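Local coordinates for protein 4-hydroxy-3-methylbut-2-enyl diphosphate reductase (Aquifex aeolicus, PDB 3DNF) that catalyses the last step of the non-mevalonate pathway, reducing 4-hydroxy-3-methylbut-2-enyl diphosphate to isopentenyl and dimethylallyl diphosphate at an iron-sulfur cluster, at residues A10-C13 with F14-R18; I192-A195 with T196-Q200; S221-T224 with R225-Y228. One frame throughout, in Å; residues are numbered along the deposited sequence.

In the fold
Three helix starts follow in series along the chain; two bind the central iron-sulfur cluster and the third packs behind the second. Interaction 1 (10-18) comes first, where the loop after strand 3-6 turns into helix 14-26. Far along the sequence, interaction 2 (192-200) leads from strand 185-189 into helix 195-206, and interaction 3 (221-228) opens helix 222-234. Each closes a turn of its own; none nests within or crosses another. Interactions 1 and 2 are joined by a hydrogen bond between Gly11 and Arg199. Interaction 2 also packs on interaction 3 through Thr196, Arg199 and Gln200 against Asn223 and Leu227, the Asn223 side chain lying about 8 Å from the cluster. Interactions 1 and 3 do not touch.

Interaction 1. Residues A10-C13 with F14-R18; sequences AGFC and FGVKR. With F3S (Fe3-s4 cluster), chain E.
Cys13 caps the N terminus of helix 14-26 through its thiolate, in a local contact where the loop after strand 3-6 becomes helix. SG sits between the backbone N and the carbonyl carbon (chi1 60°), which turns it back over the first turn, where it accepts a bond from Val16 N (3.5 Å from SG). The same sulfur is bound to one iron of the three-iron cluster, with Cys13 SG 2.5 Å from FE4. The helix itself begins with a nearly straight bond from Lys17 N to Cys13 O, 3.0 Å long. Beside the cap, the two branches of Val16 divide the work: CG2 lies 3.6 Å from Cys13 SG, while CG1 stands over one face of the Phe12 ring, 3.8 Å from its centroid, in a CH-pi contact. Lys17 CG, at the edge of that ring and near its plane, meets Phe12 CB at 3.5 Å. Ile41 also touches both Phe12 and Val16. The backbone of Gly15 itself lies against the cluster, with Gly15 N 3.3 Å from S3. Iron ligation together with an N-H directed at SG probably stabilises negative charge on the thiolate, and the helix N terminus would add to that effect.

Interaction 2. Residues I192-A195 with T196-Q200; sequences ICNA and TSLRQ. With F3S (Fe3-s4 cluster), chain E.
Cys193 precedes the turn that leads into helix 195-206, and its SG accepts a capping hydrogen bond from Ala195 N, 3.4 Å away, while supplying a second thiolate to the cluster. In the metal bond, Cys193 SG binds FE1 of the cluster; SG is anti to the backbone N (chi1 173°), a position from which it serves both partners. Two waters extend the cap. Both donate to Cys193 O, and one accepts from Ser197 N and the other from Thr196 N, so first-turn N-H groups reach the carbonyl of Cys193 through solvent. Direct backbone bonds follow: Leu198 N to Asn194 O is 2.9 Å and almost linear, whereas Arg199 N approaches Ala195 O tilted 31° out of the carbonyl plane. The chain of Arg199, bent at chi3 (-78°), folds back along the helix and places one guanidinium face over Ala195 O, while NH2 hydrogen-bonds to Gly11 O in the loop carrying Cys13. The remaining contacts are van der Waals. Ala195 CB lies 3.6 Å from cluster sulfide S2, and the Asn194 side chain crosses that of Leu198 obliquely, with Asn194 OD1 3.5 Å from Leu198 CD1.

Interaction 3. Residues S221-T224 with R225-Y228; sequences SGNT and RRLY
Arg225 begins the second turn of helix 222-234, bonding from its N to the carbonyl O of Ser221, the N-cap residue, at 3.1 Å. Its side chain runs back toward the helix start: CG is anti to the carbonyl carbon (chi1 -80°), and a bend at chi3 lays one guanidinium face over Gly222 CA, 3.6 Å from the plane. The group is held there by NE, bonded to Lys219 O, and by a weak bond from NH2 to Asn220 O, so the guanidinium ties the first turn to the loop before it.

Arg226 N reaches Gly222 O by a weak, bent bond. Its side chain lies beside that of Asn223, both pointing the same way; Asn223 ND2 is 3.7 Å from Arg226 CD, with the amide and guanidinium planes 11° apart. Asn223 also packs on Thr196 and Gln200 of helix 195-206.

Leu227 N bonds to Asn223 O at 3.3 Å from above the carbonyl plane. Leu227 CB lies 3.2 Å from Thr224 O, and the side chain packs against helix 195-206 and Ile215 of strand 212-216.

Tyr228 N closes the series with a bond to Thr224 O, 3.0 Å long and in the carbonyl plane. Its side chain touches Thr238 and His240 of strand 238-241. Thr224 OG1, in turn, shares a hydrogen bond with Ser221 OG, 2.6 Å apart, which helps to hold the N-cap hydroxyl in place; either hydroxyl could be the donor.

This is the helix of a beta-alpha-beta unit, strand 212-216 to strand 238-241, whose N terminus presents Ser221 and Asn223, both predicted to bind the diphosphate substrate and products.

Interaction 1. Residues A10-C13 with F14-R18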
ATOM      1  N   ALA B  10       3.974   4.884  30.142  1.00 29.89           N
ATOM      2  CA  ALA B  10       3.826   3.642  30.915  1.00 29.56           C
ATOM      3  C   ALA B  10       2.332   3.399  31.213  1.00 30.14           C
ATOM      4  O   ALA B  10       1.614   4.322  31.626  1.00 29.90           O
ATOM      5  CB  ALA B  10       4.643   3.686  32.218  1.00 29.11           C
ATOM      6  N   GLY B  11       1.856   2.188  30.942  1.00 29.68           N
ATOM      7  CA  GLY B  11       0.529   1.790  31.392  1.00 29.46           C
ATOM      8  C   GLY B  11      -0.545   2.083  30.381  1.00 30.52           C
ATOM      9  O   GLY B  11      -0.301   2.006  29.164  1.00 30.05           O
ATOM     10  N   PHE B  12      -1.747   2.414  30.895  1.00 29.47           N
ATOM     11  CA  PHE B  12      -2.970   2.553  30.085  1.00 29.26           C
ATOM     12  C   PHE B  12      -2.789   3.614  29.011  1.00 27.88           C
ATOM     13  O   PHE B  12      -2.239   4.692  29.253  1.00 27.89           O
ATOM     14  CB  PHE B  12      -4.189   3.036  30.926  1.00 28.98           C
ATOM     15  CG  PHE B  12      -4.738   2.040  31.923  1.00 28.19           C
ATOM     16  CD1 PHE B  12      -4.332   0.711  31.946  1.00 29.60           C
ATOM     17  CD2 PHE B  12      -5.719   2.461  32.834  1.00 29.29           C
ATOM     18  CE1 PHE B  12      -4.869  -0.186  32.874  1.00 31.62           C
ATOM     19  CE2 PHE B  12      -6.265   1.584  33.754  1.00 26.70           C
ATOM     20  CZ  PHE B  12      -5.839   0.256  33.772  1.00 29.53           C
ATOM     21  N   CYS B  13      -3.294   3.306  27.832  1.00 28.17           N
ATOM     22  CA  CYS B  13      -3.421   4.282  26.765  1.00 28.28           C
ATOM     23  C   CYS B  13      -4.533   5.285  27.077  1.00 29.65           C
ATOM     24  O   CYS B  13      -5.362   5.097  27.985  1.00 28.82           O
ATOM     25  CB  CYS B  13      -3.781   3.569  25.487  1.00 28.04           C
ATOM     26  SG  CYS B  13      -5.311   2.717  25.743  1.00 26.70           S
ATOM     27  N   PHE B  14      -4.584   6.327  26.265  1.00 31.47           N
ATOM     28  CA  PHE B  14      -5.600   7.360  26.409  1.00 32.59           C
ATOM     29  C   PHE B  14      -7.039   6.813  26.538  1.00 31.78           C
ATOM     30  O   PHE B  14      -7.780   7.161  27.471  1.00 30.94           O
ATOM     31  CB  PHE B  14      -5.509   8.294  25.211  1.00 35.04           C
ATOM     32  CG  PHE B  14      -6.669   9.228  25.103  1.00 38.11           C
ATOM     33  CD1 PHE B  14      -6.746  10.348  25.914  1.00 41.69           C
ATOM     34  CD2 PHE B  14      -7.697   8.966  24.194  1.00 41.03           C
ATOM     35  CE1 PHE B  14      -7.849  11.214  25.821  1.00 43.18           C
ATOM     36  CE2 PHE B  14      -8.798   9.813  24.085  1.00 43.12           C
ATOM     37  CZ  PHE B  14      -8.888  10.925  24.894  1.00 41.16           C
ATOM     38  N   GLY B  15      -7.435   5.954  25.608  1.00 31.19           N
ATOM     39  CA  GLY B  15      -8.790   5.417  25.573  1.00 30.57           C
ATOM     40  C   GLY B  15      -9.146   4.594  26.787  1.00 31.92           C
ATOM     41  O   GLY B  15     -10.240   4.683  27.285  1.00 30.86           O
ATOM     42  N   VAL B  16      -8.229   3.772  27.278  1.00 31.15           N
ATOM     43  CA  VAL B  16      -8.565   2.931  28.437  1.00 32.12           C
ATOM     44  C   VAL B  16      -8.643   3.791  29.720  1.00 32.29           C
ATOM     45  O   VAL B  16      -9.523   3.604  30.559  1.00 31.52           O
ATOM     46  CB  VAL B  16      -7.580   1.736  28.570  1.00 31.00           C
ATOM     47  CG1 VAL B  16      -7.682   1.081  29.940  1.00 35.63           C
ATOM     48  CG2 VAL B  16      -7.844   0.728  27.456  1.00 32.74           C
ATOM     49  N   LYS B  17      -7.706   4.717  29.859  1.00 31.99           N
ATOM     50  CA  LYS B  17      -7.714   5.670  30.956  1.00 32.40           C
ATOM     51  C   LYS B  17      -9.063   6.390  30.978  1.00 31.35           C
ATOM     52  O   LYS B  17      -9.686   6.495  32.016  1.00 31.21           O
ATOM     53  CB  LYS B  17      -6.601   6.713  30.758  1.00 33.01           C
ATOM     54  CG  LYS B  17      -5.262   6.357  31.303  1.00 36.77           C
ATOM     55  CD  LYS B  17      -4.386   7.604  31.300  1.00 41.38           C
ATOM     56  CE  LYS B  17      -3.398   7.600  32.461  1.00 45.83           C
ATOM     57  NZ  LYS B  17      -1.998   7.452  31.994  1.00 47.28           N
ATOM     58  N   ARG B  18      -9.494   6.859  29.818  1.00 30.80           N
ATOM     59  CA  ARG B  18     -10.765   7.579  29.654  1.00 30.73           C
ATOM     60  C   ARG B  18     -11.956   6.673  30.021  1.00 30.49           C
ATOM     61  O   ARG B  18     -12.859   7.109  30.761  1.00 30.31           O
ATOM     62  CB  ARG B  18     -10.890   8.065  28.207  1.00 31.69           C
ATOM     63  CG  ARG B  18     -12.239   8.617  27.835  1.00 32.94           C
ATOM     64  CD  ARG B  18     -12.193   9.200  26.431  1.00 37.21           C
ATOM     65  NE  ARG B  18     -13.491   9.777  26.070  1.00 39.16           N
ATOM     66  CZ  ARG B  18     -14.511   9.095  25.549  1.00 37.57           C
ATOM     67  NH1 ARG B  18     -14.417   7.788  25.343  1.00 38.23           N
ATOM     68  NH2 ARG B  18     -15.629   9.753  25.239  1.00 39.25           N
TER
HETATM   69 FE1  F3S E3302      -5.257   3.556  21.152  1.00 28.55          FE
HETATM   70 FE3  F3S E3302      -7.783   4.004  22.028  1.00 24.46          FE
HETATM   71 FE4  F3S E3302      -6.052   2.812  23.316  1.00 33.47          FE
HETATM   72  S1  F3S E3302      -7.162   3.164  20.006  1.00 25.24           S
HETATM   73  S2  F3S E3302      -4.351   1.850  22.369  1.00 37.10           S
HETATM   74  S3  F3S E3302      -5.876   4.926  22.872  1.00 27.28           S
HETATM   75  S4  F3S E3302      -8.170   2.423  23.651  1.00 27.71           S

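Interaction 2. Residues I192-A195 with T196-Q200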
ATOM      1  N   ILE B 192      -4.471   3.206  12.541  1.00 32.89           N
ATOM      2  CA  ILE B 192      -3.601   2.592  13.569  1.00 32.54           C
ATOM      3  C   ILE B 192      -3.299   3.613  14.651  1.00 32.88           C
ATOM      4  O   ILE B 192      -2.847   4.711  14.362  1.00 32.47           O
ATOM      5  CB  ILE B 192      -2.284   2.043  12.963  1.00 32.79           C
ATOM      6  CG1 ILE B 192      -2.622   0.924  11.967  1.00 32.38           C
ATOM      7  CG2 ILE B 192      -1.324   1.557  14.058  1.00 32.88           C
ATOM      8  CD1 ILE B 192      -1.385   0.275  11.297  1.00 31.55           C
ATOM      9  N   CYS B 193      -3.510   3.218  15.899  1.00 32.81           N
ATOM     10  CA  CYS B 193      -3.257   4.113  17.028  1.00 33.42           C
ATOM     11  C   CYS B 193      -1.787   4.024  17.402  1.00 34.34           C
ATOM     12  O   CYS B 193      -1.226   2.916  17.453  1.00 33.98           O
ATOM     13  CB  CYS B 193      -4.169   3.714  18.202  1.00 32.64           C
ATOM     14  SG  CYS B 193      -3.769   4.618  19.682  1.00 35.72           S
ATOM     15  N   ASN B 194      -1.154   5.166  17.682  1.00 34.97           N
ATOM     16  CA  ASN B 194       0.282   5.166  18.016  1.00 36.59           C
ATOM     17  C   ASN B 194       0.611   4.822  19.479  1.00 36.11           C
ATOM     18  O   ASN B 194       1.802   4.814  19.850  1.00 36.86           O
ATOM     19  CB  ASN B 194       0.968   6.495  17.625  1.00 37.68           C
ATOM     20  CG  ASN B 194       0.398   7.716  18.372  1.00 39.43           C
ATOM     21  OD1 ASN B 194      -0.438   7.603  19.276  1.00 41.24           O
ATOM     22  ND2 ASN B 194       0.849   8.896  17.968  1.00 43.52           N
ATOM     23  N   ALA B 195      -0.402   4.530  20.301  1.00 35.45           N
ATOM     24  CA  ALA B 195      -0.180   4.293  21.749  1.00 35.44           C
ATOM     25  C   ALA B 195       0.893   3.233  22.023  1.00 35.14           C
ATOM     26  O   ALA B 195       1.716   3.401  22.941  1.00 34.80           O
ATOM     27  CB  ALA B 195      -1.455   3.923  22.468  1.00 35.60           C
ATOM     28  N   THR B 196       0.892   2.146  21.248  1.00 33.69           N
ATOM     29  CA  THR B 196       1.879   1.069  21.464  1.00 33.48           C
ATOM     30  C   THR B 196       3.299   1.494  21.066  1.00 33.06           C
ATOM     31  O   THR B 196       4.256   1.201  21.783  1.00 32.97           O
ATOM     32  CB  THR B 196       1.495  -0.250  20.766  1.00 33.43           C
ATOM     33  OG1 THR B 196       0.242  -0.704  21.292  1.00 35.83           O
ATOM     34  CG2 THR B 196       2.555  -1.331  21.033  1.00 33.43           C
ATOM     35  N   SER B 197       3.407   2.188  19.933  1.00 32.23           N
ATOM     36  CA  SER B 197       4.675   2.740  19.451  1.00 32.08           C
ATOM     37  C   SER B 197       5.282   3.722  20.459  1.00 31.87           C
ATOM     38  O   SER B 197       6.465   3.613  20.797  1.00 31.98           O
ATOM     39  CB  SER B 197       4.467   3.421  18.097  1.00 32.13           C
ATOM     40  OG  SER B 197       5.702   3.786  17.512  1.00 33.05           O
ATOM     41  N   LEU B 198       4.474   4.666  20.946  1.00 31.52           N
ATOM     42  CA  LEU B 198       4.938   5.649  21.929  1.00 31.28           C
ATOM     43  C   LEU B 198       5.503   4.950  23.177  1.00 31.15           C
ATOM     44  O   LEU B 198       6.616   5.249  23.615  1.00 30.84           O
ATOM     45  CB  LEU B 198       3.812   6.620  22.326  1.00 31.42           C
ATOM     46  CG  LEU B 198       3.189   7.610  21.327  1.00 31.47           C
ATOM     47  CD1 LEU B 198       1.887   8.176  21.885  1.00 30.80           C
ATOM     48  CD2 LEU B 198       4.144   8.743  20.974  1.00 31.28           C
ATOM     49  N   ARG B 199       4.729   4.019  23.730  1.00 30.75           N
ATOM     50  CA  ARG B 199       5.130   3.235  24.896  1.00 30.69           C
ATOM     51  C   ARG B 199       6.483   2.532  24.680  1.00 30.95           C
ATOM     52  O   ARG B 199       7.375   2.600  25.542  1.00 31.37           O
ATOM     53  CB  ARG B 199       4.027   2.242  25.269  1.00 30.65           C
ATOM     54  CG  ARG B 199       4.010   1.849  26.722  1.00 30.79           C
ATOM     55  CD  ARG B 199       2.966   0.769  27.016  1.00 29.90           C
ATOM     56  NE  ARG B 199       1.584   1.268  27.114  1.00 30.21           N
ATOM     57  CZ  ARG B 199       0.637   0.999  26.217  1.00 29.94           C
ATOM     58  NH1 ARG B 199       0.922   0.259  25.162  1.00 30.46           N
ATOM     59  NH2 ARG B 199      -0.601   1.475  26.360  1.00 27.91           N
ATOM     60  N   GLN B 200       6.647   1.903  23.519  1.00 31.18           N
ATOM     61  CA  GLN B 200       7.893   1.213  23.176  1.00 31.71           C
ATOM     62  C   GLN B 200       9.096   2.153  22.979  1.00 32.15           C
ATOM     63  O   GLN B 200      10.197   1.862  23.460  1.00 32.04           O
ATOM     64  CB  GLN B 200       7.695   0.318  21.941  1.00 31.71           C
ATOM     65  CG  GLN B 200       6.751  -0.853  22.195  1.00 31.11           C
ATOM     66  CD  GLN B 200       6.409  -1.656  20.958  1.00 31.77           C
ATOM     67  OE1 GLN B 200       6.772  -1.298  19.839  1.00 32.52           O
ATOM     68  NE2 GLN B 200       5.700  -2.758  21.157  1.00 31.58           N
TER
HETATM   69 FE1  F3S E3302      -5.257   3.556  21.152  1.00 28.55          FE
HETATM   70 FE3  F3S E3302      -7.783   4.004  22.028  1.00 24.46          FE
HETATM   71 FE4  F3S E3302      -6.052   2.812  23.316  1.00 33.47          FE
HETATM   72  S1  F3S E3302      -7.162   3.164  20.006  1.00 25.24           S
HETATM   73  S2  F3S E3302      -4.351   1.850  22.369  1.00 37.10           S
HETATM   74  S3  F3S E3302      -5.876   4.926  22.872  1.00 27.28           S
HETATM   75  S4  F3S E3302      -8.170   2.423  23.651  1.00 27.71           S
HETATM   76  O   HOH W   1       1.378   1.837  18.036  1.00 36.34           O
HETATM   77  O   HOH W   2      -1.646   1.265  20.151  1.00 41.70           O

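Interaction 3. Residues S221-T224 with R225-Y228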
ATOM      1  N   SER B 221       0.248 -10.888  28.800  1.00 39.94           N
ATOM      2  CA  SER B 221       0.161  -9.671  28.002  1.00 40.29           C
ATOM      3  C   SER B 221       1.293  -9.683  26.983  1.00 40.44           C
ATOM      4  O   SER B 221       2.458  -9.462  27.338  1.00 40.60           O
ATOM      5  CB  SER B 221       0.240  -8.428  28.891  1.00 40.44           C
ATOM      6  OG  SER B 221       0.509  -7.250  28.136  1.00 41.41           O
ATOM      7  N   GLY B 222       0.944  -9.960  25.728  1.00 40.22           N
ATOM      8  CA  GLY B 222       1.903  -9.976  24.620  1.00 40.20           C
ATOM      9  C   GLY B 222       2.711  -8.695  24.472  1.00 40.40           C
ATOM     10  O   GLY B 222       3.928  -8.745  24.328  1.00 40.61           O
ATOM     11  N   ASN B 223       2.049  -7.539  24.525  1.00 40.27           N
ATOM     12  CA  ASN B 223       2.773  -6.263  24.402  1.00 39.98           C
ATOM     13  C   ASN B 223       3.552  -5.815  25.651  1.00 39.31           C
ATOM     14  O   ASN B 223       4.436  -4.954  25.550  1.00 39.34           O
ATOM     15  CB  ASN B 223       1.872  -5.134  23.876  1.00 40.42           C
ATOM     16  CG  ASN B 223       1.843  -5.053  22.346  1.00 41.77           C
ATOM     17  OD1 ASN B 223       0.786  -4.812  21.756  1.00 41.86           O
ATOM     18  ND2 ASN B 223       3.011  -5.255  21.697  1.00 43.43           N
ATOM     19  N   THR B 224       3.234  -6.382  26.817  1.00 37.72           N
ATOM     20  CA  THR B 224       4.102  -6.199  27.978  1.00 36.18           C
ATOM     21  C   THR B 224       5.405  -6.963  27.726  1.00 35.63           C
ATOM     22  O   THR B 224       6.490  -6.438  27.974  1.00 34.73           O
ATOM     23  CB  THR B 224       3.459  -6.688  29.284  1.00 36.20           C
ATOM     24  OG1 THR B 224       2.263  -5.937  29.540  1.00 35.87           O
ATOM     25  CG2 THR B 224       4.398  -6.494  30.453  1.00 36.20           C
ATOM     26  N   ARG B 225       5.283  -8.188  27.218  1.00 35.16           N
ATOM     27  CA  ARG B 225       6.451  -9.027  26.929  1.00 35.13           C
ATOM     28  C   ARG B 225       7.378  -8.390  25.891  1.00 34.69           C
ATOM     29  O   ARG B 225       8.591  -8.628  25.904  1.00 33.90           O
ATOM     30  CB  ARG B 225       6.025 -10.435  26.487  1.00 35.23           C
ATOM     31  CG  ARG B 225       5.656 -11.354  27.648  1.00 35.87           C
ATOM     32  CD  ARG B 225       5.398 -12.802  27.203  1.00 36.18           C
ATOM     33  NE  ARG B 225       3.974 -13.010  26.953  1.00 38.79           N
ATOM     34  CZ  ARG B 225       3.436 -13.255  25.763  1.00 38.66           C
ATOM     35  NH1 ARG B 225       4.203 -13.362  24.684  1.00 38.84           N
ATOM     36  NH2 ARG B 225       2.124 -13.413  25.663  1.00 38.98           N
ATOM     37  N   ARG B 226       6.805  -7.586  24.996  1.00 34.35           N
ATOM     38  CA  ARG B 226       7.587  -6.911  23.969  1.00 34.42           C
ATOM     39  C   ARG B 226       8.353  -5.773  24.608  1.00 33.67           C
ATOM     40  O   ARG B 226       9.516  -5.555  24.277  1.00 33.62           O
ATOM     41  CB  ARG B 226       6.695  -6.396  22.846  1.00 34.86           C
ATOM     42  CG  ARG B 226       7.327  -6.458  21.464  1.00 37.44           C
ATOM     43  CD  ARG B 226       6.215  -6.679  20.437  1.00 42.08           C
ATOM     44  NE  ARG B 226       6.656  -6.529  19.050  1.00 45.26           N
ATOM     45  CZ  ARG B 226       5.827  -6.406  18.014  1.00 46.74           C
ATOM     46  NH1 ARG B 226       4.512  -6.410  18.206  1.00 47.69           N
ATOM     47  NH2 ARG B 226       6.309  -6.274  16.783  1.00 47.22           N
ATOM     48  N   LEU B 227       7.697  -5.064  25.532  1.00 33.30           N
ATOM     49  CA  LEU B 227       8.345  -4.029  26.344  1.00 32.69           C
ATOM     50  C   LEU B 227       9.535  -4.596  27.109  1.00 32.51           C
ATOM     51  O   LEU B 227      10.603  -3.971  27.151  1.00 32.82           O
ATOM     52  CB  LEU B 227       7.359  -3.379  27.321  1.00 32.43           C
ATOM     53  CG  LEU B 227       6.477  -2.214  26.885  1.00 33.51           C
ATOM     54  CD1 LEU B 227       5.775  -1.630  28.124  1.00 31.25           C
ATOM     55  CD2 LEU B 227       7.256  -1.137  26.132  1.00 32.44           C
ATOM     56  N   TYR B 228       9.369  -5.781  27.695  1.00 31.84           N
ATOM     57  CA  TYR B 228      10.502  -6.463  28.334  1.00 30.87           C
ATOM     58  C   TYR B 228      11.665  -6.739  27.369  1.00 30.72           C
ATOM     59  O   TYR B 228      12.789  -6.328  27.640  1.00 30.39           O
ATOM     60  CB  TYR B 228      10.081  -7.746  29.063  1.00 30.35           C
ATOM     61  CG  TYR B 228      11.266  -8.584  29.526  1.00 29.72           C
ATOM     62  CD1 TYR B 228      12.061  -8.166  30.599  1.00 28.76           C
ATOM     63  CD2 TYR B 228      11.595  -9.783  28.885  1.00 28.15           C
ATOM     64  CE1 TYR B 228      13.155  -8.926  31.020  1.00 28.39           C
ATOM     65  CE2 TYR B 228      12.678 -10.537  29.301  1.00 28.93           C
ATOM     66  CZ  TYR B 228      13.442 -10.099  30.367  1.00 28.81           C
ATOM     67  OH  TYR B 228      14.511 -10.835  30.787  1.00 28.69           O
TER